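PDB 2O3G: putative protein, which is a membrane protein of unknown function whose C-terminal transporter-associated domain, the part in this crystal, may bind flavin adenine dinucleotide. Local coordinates for residues L51-G63 with A66-K78. Residues are numbered along the deposited sequence; the frame is centred on the assembly and turned at random.
With EDO (1,2-ethanediol), chain C.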
ATOM      1  N   LEU A  51       3.684   2.280   2.387  1.00 51.11           N
ATOM      2  CA  LEU A  51       2.973   3.318   1.647  1.00 51.37           C
ATOM      3  C   LEU A  51       1.786   3.742   2.409  1.00 51.96           C
ATOM      4  O   LEU A  51       1.569   4.946   2.601  1.00 52.66           O
ATOM      5  CB  LEU A  51       2.622   2.874   0.208  1.00 50.34           C
ATOM      6  CG  LEU A  51       1.423   3.267  -0.657  1.00 49.14           C
ATOM      7  CD1 LEU A  51       0.619   4.441  -0.218  1.00 41.42           C
ATOM      8  CD2 LEU A  51       1.937   3.444  -2.063  1.00 50.43           C
ATOM      9  N   ILE A  52       0.982   2.785   2.850  1.00 54.03           N
ATOM     10  CA  ILE A  52      -0.265   3.203   3.548  1.00 55.01           C
ATOM     11  C   ILE A  52       0.026   4.004   4.785  1.00 57.86           C
ATOM     12  O   ILE A  52      -0.596   5.032   4.990  1.00 58.67           O
ATOM     13  CB  ILE A  52      -1.178   2.035   3.968  1.00 54.16           C
ATOM     14  CG1 ILE A  52      -1.480   1.139   2.767  1.00 48.59           C
ATOM     15  CG2 ILE A  52      -2.393   2.572   4.749  1.00 51.49           C
ATOM     16  CD1 ILE A  52      -2.606   0.184   2.984  1.00 47.37           C
HETATM   17  N   MSE A  53       0.951   3.524   5.619  1.00 60.85           N
HETATM   18  CA  MSE A  53       1.318   4.237   6.890  1.00 65.15           C
HETATM   19  C   MSE A  53       1.837   5.614   6.652  1.00 64.37           C
HETATM   20  O   MSE A  53       1.424   6.568   7.343  1.00 64.64           O
HETATM   21  CB  MSE A  53       2.397   3.516   7.671  1.00 64.01           C
HETATM   22  CG  MSE A  53       2.614   2.091   7.264  1.00 67.38           C
HETATM   23 SE   MSE A  53       3.126   1.241   8.917  0.80 74.07          SE
HETATM   24  CE  MSE A  53       4.168  -0.403   8.423  1.00 62.66           C
ATOM     25  N   GLU A  54       2.757   5.707   5.696  1.00 64.94           N
ATOM     26  CA  GLU A  54       3.201   6.996   5.190  1.00 66.69           C
ATOM     27  C   GLU A  54       2.060   7.961   4.869  1.00 67.41           C
ATOM     28  O   GLU A  54       1.994   8.984   5.504  1.00 67.99           O
ATOM     29  CB  GLU A  54       4.112   6.814   3.987  1.00 67.26           C
ATOM     30  CG  GLU A  54       4.340   8.075   3.179  1.00 71.80           C
ATOM     31  CD  GLU A  54       5.316   8.999   3.865  1.00 79.45           C
ATOM     32  OE1 GLU A  54       5.278   9.107   5.111  1.00 81.71           O
ATOM     33  OE2 GLU A  54       6.142   9.616   3.161  1.00 82.78           O
ATOM     34  N   GLU A  55       1.156   7.668   3.914  1.00 68.88           N
ATOM     35  CA  GLU A  55       0.079   8.629   3.637  1.00 69.94           C
ATOM     36  C   GLU A  55      -0.781   8.861   4.892  1.00 70.75           C
ATOM     37  O   GLU A  55      -0.902   9.975   5.334  1.00 71.83           O
ATOM     38  CB  GLU A  55      -0.723   8.298   2.366  1.00 70.68           C
ATOM     39  CG  GLU A  55      -0.288   9.073   1.023  1.00 74.15           C
ATOM     40  CD  GLU A  55      -1.058  10.444   0.727  1.00 81.13           C
ATOM     41  OE1 GLU A  55      -1.773  10.992   1.619  1.00 81.17           O
ATOM     42  OE2 GLU A  55      -0.945  10.999  -0.422  1.00 85.21           O
ATOM     43  N   LEU A  56      -1.311   7.836   5.545  1.00 71.52           N
ATOM     44  CA  LEU A  56      -2.210   8.087   6.669  1.00 72.26           C
ATOM     45  C   LEU A  56      -1.554   8.873   7.775  1.00 73.51           C
ATOM     46  O   LEU A  56      -2.193   9.752   8.373  1.00 73.91           O
ATOM     47  CB  LEU A  56      -2.716   6.785   7.249  1.00 72.16           C
ATOM     48  CG  LEU A  56      -3.536   6.184   6.144  1.00 72.75           C
ATOM     49  CD1 LEU A  56      -3.682   4.701   6.365  1.00 70.76           C
ATOM     50  CD2 LEU A  56      -4.828   6.988   6.143  1.00 72.04           C
ATOM     51  N   GLN A  57      -0.270   8.554   8.017  1.00 74.05           N
ATOM     52  CA  GLN A  57       0.477   9.033   9.162  1.00 74.54           C
ATOM     53  C   GLN A  57      -0.139   8.418  10.392  1.00 74.56           C
ATOM     54  O   GLN A  57      -0.205   9.057  11.411  1.00 74.30           O
ATOM     55  CB  GLN A  57       0.418  10.569   9.293  1.00 74.62           C
ATOM     56  CG  GLN A  57       1.021  11.348   8.137  1.00 77.35           C
ATOM     57  CD  GLN A  57       2.536  11.256   8.123  1.00 80.67           C
ATOM     58  OE1 GLN A  57       3.206  11.785   9.004  1.00 84.25           O
ATOM     59  NE2 GLN A  57       3.081  10.592   7.122  1.00 79.80           N
ATOM     60  N   THR A  58      -0.632   7.193  10.324  1.00 74.81           N
ATOM     61  CA  THR A  58      -1.091   6.588  11.569  1.00 74.73           C
ATOM     62  C   THR A  58      -1.213   5.081  11.448  1.00 74.84           C
ATOM     63  O   THR A  58      -0.948   4.585  10.368  1.00 75.95           O
ATOM     64  CB  THR A  58      -2.368   7.216  12.060  1.00 74.73           C
ATOM     65  OG1 THR A  58      -2.912   6.323  13.013  1.00 77.43           O
ATOM     66  CG2 THR A  58      -3.385   7.438  10.935  1.00 74.69           C
ATOM     67  N   ILE A  59      -1.544   4.329  12.511  1.00 74.20           N
ATOM     68  CA  ILE A  59      -1.606   2.874  12.346  1.00 74.26           C
ATOM     69  C   ILE A  59      -2.931   2.591  11.708  1.00 73.98           C
ATOM     70  O   ILE A  59      -3.954   2.905  12.303  1.00 74.18           O
ATOM     71  CB  ILE A  59      -1.558   2.056  13.626  1.00 74.56           C
ATOM     72  CG1 ILE A  59      -0.637   2.717  14.652  1.00 77.02           C
ATOM     73  CG2 ILE A  59      -1.024   0.598  13.317  1.00 74.69           C
ATOM     74  CD1 ILE A  59       0.862   2.715  14.267  1.00 76.65           C
ATOM     75  N   PRO A  60      -2.917   2.050  10.468  1.00 72.59           N
ATOM     76  CA  PRO A  60      -4.165   1.844   9.794  1.00 71.45           C
ATOM     77  C   PRO A  60      -4.950   0.663  10.365  1.00 70.73           C
ATOM     78  O   PRO A  60      -4.424  -0.407  10.519  1.00 70.45           O
ATOM     79  CB  PRO A  60      -3.712   1.581   8.362  1.00 70.84           C
ATOM     80  CG  PRO A  60      -2.408   0.953   8.495  1.00 71.04           C
ATOM     81  CD  PRO A  60      -1.769   1.674   9.619  1.00 72.01           C
ATOM     82  N   ASP A  61      -6.220   0.861  10.670  1.00 70.56           N
ATOM     83  CA  ASP A  61      -7.097  -0.275  10.933  1.00 71.05           C
ATOM     84  C   ASP A  61      -7.480  -0.989   9.674  1.00 70.45           C
ATOM     85  O   ASP A  61      -7.297  -0.486   8.579  1.00 71.10           O
ATOM     86  CB  ASP A  61      -8.398   0.230  11.512  1.00 71.50           C
ATOM     87  CG  ASP A  61      -8.213   0.772  12.884  1.00 75.36           C
ATOM     88  OD1 ASP A  61      -7.459   0.077  13.628  1.00 78.10           O
ATOM     89  OD2 ASP A  61      -8.771   1.877  13.204  1.00 77.38           O
ATOM     90  N   VAL A  62      -8.105  -2.140   9.828  1.00 69.80           N
ATOM     91  CA  VAL A  62      -8.737  -2.778   8.703  1.00 68.09           C
ATOM     92  C   VAL A  62      -9.746  -1.798   8.090  1.00 67.62           C
ATOM     93  O   VAL A  62     -10.393  -0.994   8.805  1.00 66.96           O
ATOM     94  CB  VAL A  62      -9.370  -4.073   9.110  1.00 68.19           C
ATOM     95  CG1 VAL A  62     -10.203  -4.573   7.966  1.00 67.00           C
ATOM     96  CG2 VAL A  62      -8.269  -5.078   9.490  1.00 66.16           C
ATOM     97  N   GLY A  63      -9.801  -1.793   6.758  1.00 66.53           N
ATOM     98  CA  GLY A  63     -10.692  -0.878   6.066  1.00 65.53           C
ATOM     99  C   GLY A  63     -10.310   0.592   6.097  1.00 65.28           C
ATOM    100  O   GLY A  63     -11.058   1.448   5.595  1.00 65.93           O
ATOM    101  N   ALA A  66      -5.418   4.273   1.664  1.00 50.09           N
ATOM    102  CA  ALA A  66      -4.694   5.464   1.326  1.00 47.80           C
ATOM    103  C   ALA A  66      -4.809   5.582  -0.104  1.00 45.89           C
ATOM    104  O   ALA A  66      -4.611   4.558  -0.799  1.00 47.89           O
ATOM    105  CB  ALA A  66      -3.200   5.298   1.690  1.00 46.97           C
ATOM    106  N   ASP A  67      -5.022   6.791  -0.590  1.00 44.51           N
ATOM    107  CA  ASP A  67      -4.996   7.018  -2.077  1.00 45.77           C
ATOM    108  C   ASP A  67      -3.664   7.541  -2.557  1.00 44.16           C
ATOM    109  O   ASP A  67      -3.168   8.495  -1.973  1.00 44.69           O
ATOM    110  CB  ASP A  67      -6.091   8.022  -2.509  1.00 46.92           C
ATOM    111  CG  ASP A  67      -7.554   7.478  -2.258  1.00 52.56           C
ATOM    112  OD1 ASP A  67      -8.537   8.223  -2.503  1.00 61.23           O
ATOM    113  OD2 ASP A  67      -7.735   6.289  -1.881  1.00 54.95           O
ATOM    114  N   PHE A  68      -3.129   6.979  -3.649  1.00 42.29           N
ATOM    115  CA  PHE A  68      -1.825   7.314  -4.111  1.00 40.02           C
ATOM    116  C   PHE A  68      -1.691   7.234  -5.653  1.00 40.90           C
ATOM    117  O   PHE A  68      -1.853   6.176  -6.209  1.00 41.80           O
ATOM    118  CB  PHE A  68      -0.911   6.264  -3.430  1.00 40.22           C
ATOM    119  CG  PHE A  68       0.586   6.368  -3.742  1.00 33.65           C
ATOM    120  CD1 PHE A  68       1.420   7.157  -2.947  1.00 32.02           C
ATOM    121  CD2 PHE A  68       1.135   5.614  -4.762  1.00 32.89           C
ATOM    122  CE1 PHE A  68       2.849   7.278  -3.230  1.00 29.92           C
ATOM    123  CE2 PHE A  68       2.561   5.653  -5.034  1.00 35.51           C
ATOM    124  CZ  PHE A  68       3.399   6.494  -4.249  1.00 34.29           C
ATOM    125  N   HIS A  69      -1.332   8.319  -6.334  1.00 40.46           N
ATOM    126  CA  HIS A  69      -1.148   8.295  -7.752  1.00 41.12           C
ATOM    127  C   HIS A  69      -2.177   7.511  -8.536  1.00 42.90           C
ATOM    128  O   HIS A  69      -1.809   6.738  -9.438  1.00 40.64           O
ATOM    129  CB  HIS A  69       0.212   7.771  -8.146  1.00 42.36           C
ATOM    130  CG  HIS A  69       1.288   8.789  -8.021  1.00 46.62           C
ATOM    131  ND1 HIS A  69       1.771   9.215  -6.782  1.00 50.65           N
ATOM    132  CD2 HIS A  69       1.941   9.515  -8.957  1.00 47.12           C
ATOM    133  CE1 HIS A  69       2.704  10.129  -6.956  1.00 44.28           C
ATOM    134  NE2 HIS A  69       2.841  10.314  -8.265  1.00 53.16           N
ATOM    135  N   GLY A  70      -3.461   7.744  -8.240  1.00 44.53           N
ATOM    136  CA  GLY A  70      -4.510   7.162  -9.049  1.00 46.53           C
ATOM    137  C   GLY A  70      -4.990   5.788  -8.583  1.00 47.81           C
ATOM    138  O   GLY A  70      -5.780   5.173  -9.266  1.00 49.30           O
ATOM    139  N   TRP A  71      -4.467   5.292  -7.467  1.00 46.93           N
ATOM    140  CA  TRP A  71      -4.881   4.026  -6.931  1.00 45.03           C
ATOM    141  C   TRP A  71      -5.239   4.183  -5.452  1.00 44.56           C
ATOM    142  O   TRP A  71      -4.849   5.171  -4.821  1.00 45.14           O
ATOM    143  CB  TRP A  71      -3.780   3.057  -7.037  1.00 44.61           C
ATOM    144  CG  TRP A  71      -3.250   2.847  -8.354  1.00 43.83           C
ATOM    145  CD1 TRP A  71      -2.379   3.603  -8.977  1.00 43.46           C
ATOM    146  CD2 TRP A  71      -3.461   1.696  -9.194  1.00 46.35           C
ATOM    147  NE1 TRP A  71      -2.033   3.045 -10.220  1.00 42.20           N
ATOM    148  CE2 TRP A  71      -2.706   1.881 -10.363  1.00 44.49           C
ATOM    149  CE3 TRP A  71      -4.301   0.585  -9.112  1.00 48.56           C
ATOM    150  CZ2 TRP A  71      -2.704   0.985 -11.402  1.00 48.62           C
ATOM    151  CZ3 TRP A  71      -4.279  -0.346 -10.155  1.00 47.67           C
ATOM    152  CH2 TRP A  71      -3.488  -0.138 -11.287  1.00 46.46           C
ATOM    153  N   ARG A  72      -6.003   3.226  -4.928  1.00 43.99           N
ATOM    154  CA  ARG A  72      -6.430   3.149  -3.514  1.00 44.88           C
ATOM    155  C   ARG A  72      -5.851   1.900  -2.884  1.00 44.53           C
ATOM    156  O   ARG A  72      -5.738   0.841  -3.521  1.00 43.96           O
ATOM    157  CB  ARG A  72      -7.910   3.017  -3.479  1.00 45.38           C
ATOM    158  CG  ARG A  72      -8.460   2.945  -2.135  1.00 48.32           C
ATOM    159  CD  ARG A  72      -9.881   3.406  -2.183  1.00 46.95           C
ATOM    160  NE  ARG A  72      -9.913   4.829  -1.960  1.00 54.62           N
ATOM    161  CZ  ARG A  72     -11.011   5.585  -1.886  1.00 56.05           C
ATOM    162  NH1 ARG A  72     -12.228   5.062  -1.975  1.00 58.53           N
ATOM    163  NH2 ARG A  72     -10.869   6.887  -1.704  1.00 54.92           N
ATOM    164  N   PHE A  73      -5.426   2.015  -1.642  1.00 45.35           N
ATOM    165  CA  PHE A  73      -4.756   0.888  -0.999  1.00 44.96           C
ATOM    166  C   PHE A  73      -5.462   0.698   0.263  1.00 46.61           C
ATOM    167  O   PHE A  73      -5.605   1.649   1.016  1.00 46.95           O
ATOM    168  CB  PHE A  73      -3.346   1.263  -0.743  1.00 42.99           C
ATOM    169  CG  PHE A  73      -2.531   1.314  -1.994  1.00 41.39           C
ATOM    170  CD1 PHE A  73      -1.860   0.221  -2.417  1.00 33.98           C
ATOM    171  CD2 PHE A  73      -2.462   2.474  -2.747  1.00 35.49           C
ATOM    172  CE1 PHE A  73      -1.060   0.299  -3.575  1.00 34.81           C
ATOM    173  CE2 PHE A  73      -1.663   2.526  -3.866  1.00 36.91           C
ATOM    174  CZ  PHE A  73      -0.973   1.428  -4.283  1.00 30.86           C
ATOM    175  N   GLU A  74      -6.006  -0.491   0.474  1.00 49.30           N
ATOM    176  CA  GLU A  74      -6.913  -0.638   1.619  1.00 51.92           C
ATOM    177  C   GLU A  74      -6.543  -1.818   2.438  1.00 51.45           C
ATOM    178  O   GLU A  74      -6.301  -2.904   1.917  1.00 52.37           O
ATOM    179  CB  GLU A  74      -8.341  -0.814   1.149  1.00 51.84           C
ATOM    180  CG  GLU A  74      -9.364  -0.888   2.288  1.00 52.88           C
ATOM    181  CD  GLU A  74     -10.786  -1.185   1.803  1.00 54.53           C
ATOM    182  OE1 GLU A  74     -10.991  -1.482   0.587  1.00 58.14           O
ATOM    183  OE2 GLU A  74     -11.713  -1.112   2.637  1.00 58.93           O
ATOM    184  N   VAL A  75      -6.475  -1.618   3.726  1.00 52.33           N
ATOM    185  CA  VAL A  75      -6.008  -2.720   4.547  1.00 53.20           C
ATOM    186  C   VAL A  75      -7.192  -3.618   4.813  1.00 54.24           C
ATOM    187  O   VAL A  75      -8.250  -3.205   5.341  1.00 53.99           O
ATOM    188  CB  VAL A  75      -5.306  -2.223   5.802  1.00 52.15           C
ATOM    189  CG1 VAL A  75      -5.684  -0.862   6.017  1.00 53.98           C
ATOM    190  CG2 VAL A  75      -5.656  -3.053   7.015  1.00 51.75           C
ATOM    191  N   VAL A  76      -7.018  -4.850   4.405  1.00 55.17           N
ATOM    192  CA  VAL A  76      -8.131  -5.744   4.522  1.00 58.68           C
ATOM    193  C   VAL A  76      -7.947  -6.738   5.657  1.00 62.21           C
ATOM    194  O   VAL A  76      -8.893  -6.989   6.436  1.00 63.45           O
ATOM    195  CB  VAL A  76      -8.562  -6.463   3.180  1.00 56.99           C
ATOM    196  CG1 VAL A  76      -9.117  -5.452   2.246  1.00 55.27           C
ATOM    197  CG2 VAL A  76      -7.456  -7.302   2.572  1.00 55.15           C
ATOM    198  N   GLU A  77      -6.736  -7.284   5.746  1.00 65.19           N
ATOM    199  CA  GLU A  77      -6.334  -8.052   6.897  1.00 67.56           C
ATOM    200  C   GLU A  77      -5.089  -7.455   7.643  1.00 68.34           C
ATOM    201  O   GLU A  77      -4.032  -7.195   7.054  1.00 68.56           O
ATOM    202  CB  GLU A  77      -6.091  -9.451   6.399  1.00 68.31           C
ATOM    203  CG  GLU A  77      -6.210 -10.520   7.383  1.00 72.61           C
ATOM    204  CD  GLU A  77      -5.448 -11.696   6.868  1.00 80.08           C
ATOM    205  OE1 GLU A  77      -5.348 -11.806   5.614  1.00 82.72           O
ATOM    206  OE2 GLU A  77      -4.924 -12.492   7.690  1.00 83.85           O
ATOM    207  N   LYS A  78      -5.253  -7.217   8.946  1.00 69.63           N
ATOM    208  CA  LYS A  78      -4.135  -7.064   9.882  1.00 69.36           C
ATOM    209  C   LYS A  78      -3.908  -8.399  10.572  1.00 70.14           C
ATOM    210  O   LYS A  78      -4.868  -9.005  11.113  1.00 71.30           O
ATOM    211  CB  LYS A  78      -4.490  -6.055  10.944  1.00 68.70           C
ATOM    212  CG  LYS A  78      -4.840  -4.720  10.418  1.00 68.02           C
ATOM    213  CD  LYS A  78      -3.777  -3.751  10.783  1.00 67.95           C
ATOM    214  CE  LYS A  78      -3.718  -3.613  12.274  1.00 64.82           C
ATOM    215  NZ  LYS A  78      -3.570  -2.194  12.552  1.00 65.92           N
TER
HETATM  216  C1  EDO C 102      -1.132  11.918  -4.517  1.00 78.11           C
HETATM  217  O1  EDO C 102      -1.470  10.664  -5.134  1.00 76.66           O
HETATM  218  C2  EDO C 102       0.353  11.828  -4.164  1.00 77.24           C
HETATM  219  O2  EDO C 102       0.410  11.589  -2.762  1.00 74.20           O
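Leu51 of helix 48-56 is wedged between two aromatic rings of the sheet. Its CD2 methyl sits over the centre of the Phe68 ring, 3.5 Å from the centroid, a CH-pi contact. The same methyl lies over a face of Phe73, but offset toward the rim. The other face of Phe68 carries ND1 of His69. One helical residue on, Ile52 reaches toward Phe73: CG1 stands beside the backbone N (chi1 -53°), and CD1 packs 3.9 Å from Phe73 CB. Ala66 fills the middle, its CB meeting Glu55 CB at 3.9 Å and the backbone of Ile52. This apolar part is largely buried.

The loop after the helix makes a more open and more polar contact. Pro60 CB still packs on Val75 CG1. Beyond it, Lys78 NZ donates to Pro60 O at 2.8 Å, from above the carbonyl plane. The lysine chain bends to get there, and its CG passes Val62 CG2 at 3.6 Å, the two side chains running in opposite directions. Gly63 N hydrogen-bonds to Val75 O, tying loop to strand. At the far end, the exposed Glu55 bonds through OE2 to an ethanediol, probably from the crystallisation liquor. The diol also takes a bond from His69 N.

The helix crosses the beta hairpin of strands 65-68 and 71-79 at roughly a right angle. A type I' turn, Phe68 to Trp71, closes it. Helix and trailing loop pack on it within the transporter-associated domain. Strand 65-68 is an outer strand of the antiparallel sheet. Strand 71-79 lies between it and strand 82-90, whose Ile88 also touches Phe73.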